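Local structure of putative cytoplasmic protein (Salmonella enterica subsp. enterica serovar Typhimurium, 4IQN) at residues E185-L189 against P190-A194. The protein is of unknown function, a putative cytoplasmic protein belonging to a domain family (DUF5066) that has not been characterised. Residues are numbered along the deposited sequence; the frame is centred on the assembly and turned at random.
Sequences EDLHL and PQWKA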
loop_
_atom_site.group_PDB
_atom_site.type_symbol
_atom_site.label_atom_id
_atom_site.label_comp_id
_atom_site.label_asym_id
_atom_site.label_seq_id
_atom_site.Cartn_x
_atom_site.Cartn_y
_atom_site.Cartn_z
ATOM N N GLU A 185 -20.525 -7.438 -5.936
ATOM C CA GLU A 185 -21.775 -7.172 -5.218
ATOM C C GLU A 185 -21.861 -7.888 -3.880
ATOM O O GLU A 185 -22.661 -7.493 -3.029
ATOM C CB GLU A 185 -23.010 -7.554 -6.092
ATOM C CG GLU A 185 -23.135 -6.750 -7.382
ATOM C CD GLU A 185 -23.061 -5.224 -7.201
ATOM O OE1 GLU A 185 -23.650 -4.711 -6.229
ATOM O OE2 GLU A 185 -22.418 -4.527 -8.038
ATOM N N ASP A 186 -20.997 -8.904 -3.677
ATOM C CA ASP A 186 -20.941 -9.654 -2.436
ATOM C C ASP A 186 -19.964 -9.061 -1.430
ATOM O O ASP A 186 -19.826 -9.584 -0.336
ATOM C CB ASP A 186 -20.502 -11.092 -2.738
ATOM C CG ASP A 186 -21.496 -11.822 -3.624
ATOM O OD1 ASP A 186 -22.687 -11.808 -3.272
ATOM O OD2 ASP A 186 -21.115 -12.408 -4.660
ATOM N N LEU A 187 -19.293 -7.987 -1.803
ATOM C CA LEU A 187 -18.180 -7.443 -0.978
ATOM C C LEU A 187 -18.514 -6.172 -0.208
ATOM O O LEU A 187 -17.630 -5.484 0.273
ATOM C CB LEU A 187 -16.944 -7.267 -1.842
ATOM C CG LEU A 187 -16.456 -8.543 -2.554
ATOM C CD1 LEU A 187 -15.249 -8.254 -3.433
ATOM C CD2 LEU A 187 -16.149 -9.621 -1.545
ATOM N N HIS A 188 -19.789 -5.862 -0.065
ATOM C CA HIS A 188 -20.211 -4.731 0.771
ATOM C C HIS A 188 -20.450 -5.233 2.192
ATOM O O HIS A 188 -21.570 -5.365 2.649
ATOM C CB HIS A 188 -21.457 -4.040 0.204
ATOM C CG HIS A 188 -21.214 -3.315 -1.066
ATOM N ND1 HIS A 188 -21.245 -3.938 -2.298
ATOM C CD2 HIS A 188 -20.934 -2.010 -1.307
ATOM C CE1 HIS A 188 -20.990 -3.047 -3.242
ATOM N NE2 HIS A 188 -20.800 -1.873 -2.667
ATOM N N LEU A 189 -19.363 -5.572 2.895
ATOM C CA LEU A 189 -19.479 -6.216 4.175
ATOM C C LEU A 189 -19.454 -5.172 5.300
ATOM O O LEU A 189 -18.593 -4.279 5.296
ATOM C CB LEU A 189 -18.337 -7.218 4.354
ATOM C CG LEU A 189 -18.139 -8.249 3.240
ATOM C CD1 LEU A 189 -17.033 -9.187 3.626
ATOM C CD2 LEU A 189 -19.416 -8.992 3.057
ATOM N N PRO A 190 -20.387 -5.283 6.271
ATOM C CA PRO A 190 -20.472 -4.273 7.335
ATOM C C PRO A 190 -19.219 -4.232 8.159
ATOM O O PRO A 190 -18.848 -3.171 8.640
ATOM C CB PRO A 190 -21.666 -4.704 8.169
ATOM C CG PRO A 190 -22.043 -6.044 7.684
ATOM C CD PRO A 190 -21.555 -6.180 6.293
ATOM N N GLN A 191 -18.552 -5.369 8.301
ATOM C CA GLN A 191 -17.326 -5.331 9.145
ATOM C C GLN A 191 -16.214 -4.535 8.506
ATOM O O GLN A 191 -15.395 -3.891 9.231
ATOM C CB GLN A 191 -16.882 -6.742 9.586
ATOM C CG GLN A 191 -16.521 -7.655 8.461
ATOM C CD GLN A 191 -17.687 -8.547 7.982
ATOM O OE1 GLN A 191 -18.885 -8.124 7.851
ATOM N NE2 GLN A 191 -17.330 -9.805 7.693
ATOM N N TRP A 192 -16.134 -4.569 7.173
ATOM C CA TRP A 192 -15.205 -3.722 6.446
ATOM C C TRP A 192 -15.537 -2.257 6.562
ATOM O O TRP A 192 -14.651 -1.440 6.841
ATOM C CB TRP A 192 -15.058 -4.148 4.999
ATOM C CG TRP A 192 -14.335 -5.475 4.803
ATOM C CD1 TRP A 192 -13.504 -6.123 5.706
ATOM C CD2 TRP A 192 -14.306 -6.253 3.614
ATOM N NE1 TRP A 192 -12.987 -7.249 5.138
ATOM C CE2 TRP A 192 -13.477 -7.375 3.865
ATOM C CE3 TRP A 192 -14.969 -6.168 2.370
ATOM C CZ2 TRP A 192 -13.220 -8.348 2.900
ATOM C CZ3 TRP A 192 -14.731 -7.134 1.440
ATOM C CH2 TRP A 192 -13.880 -8.244 1.712
ATOM N N LYS A 193 -16.809 -1.893 6.351
ATOM C CA LYS A 193 -17.202 -0.486 6.503
ATOM C C LYS A 193 -16.899 0.025 7.917
ATOM O O LYS A 193 -16.408 1.151 8.090
ATOM C CB LYS A 193 -18.692 -0.221 6.083
ATOM C CG LYS A 193 -18.893 1.220 5.495
ATOM C CD LYS A 193 -18.656 1.287 3.954
ATOM C CE LYS A 193 -18.017 2.568 3.350
ATOM N NZ LYS A 193 -18.607 3.948 3.573
ATOM N N ALA A 194 -17.180 -0.793 8.908
ATOM C CA ALA A 194 -16.949 -0.450 10.319
ATOM C C ALA A 194 -15.459 -0.217 10.581
ATOM O O ALA A 194 -15.113 0.705 11.293
ATOM C CB ALA A 194 -17.454 -1.527 11.227
#
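Leu189 CD1 sits over one face of the Trp192 indole, 3.6 Å from the centroid of the six-membered ring. The methyl lies only 6° off the ring normal, which identifies a CH-pi contact with the benzo half of the indole. Leu189 CD1 is 3.8 Å from Trp192 CZ3 and 4.0 Å from Trp192 CD2 on the far side of the six-membered ring, near-equal distances that show it centred on that ring rather than on the pyrrole. Leu189 CG lies anti to the carbonyl carbon (chi1 -53°), which turns its CD1 toward the indole, and the two side chains run alongside each other in the same direction.

Leu187 meets the indole differently, at its rim. Leu187 CB approaches Trp192 CZ3 in the ring plane at 4.0 Å, and Leu187 O lies 3.5 Å from Trp192 CE3, also close to that plane. Face and edge of one aromatic group are thus taken up by two residues of the same turn. The bent side chain of Gln191 flanks Leu189, bringing Gln191 OE1 to 3.7 Å from Leu189 CB.

Backbone bonds accompany this cluster. Leu189 O accepts a hydrogen bond from Lys193 N, 3.2 Å away, nearly straight at 167° and in the carbonyl plane; one residue further along, Ala194 N bonds to Pro190 O. Before the helix, an inverse gamma turn centred on His188 carries a weak bond from Leu189 N to Leu187 O, a turn consistent with both leucines meeting the tryptophan.

Further out, Leu187 and Trp192 pack on helix 166-174 through Asn172 and Glu168, while Leu189 and Gln191 touch Ile6. The geometry is that of a helix N-terminus, with Leu189 at the N-cap and Pro190 in the first turn, where a hydrophobic side-chain cluster joins helix 190-207 to its preceding loop.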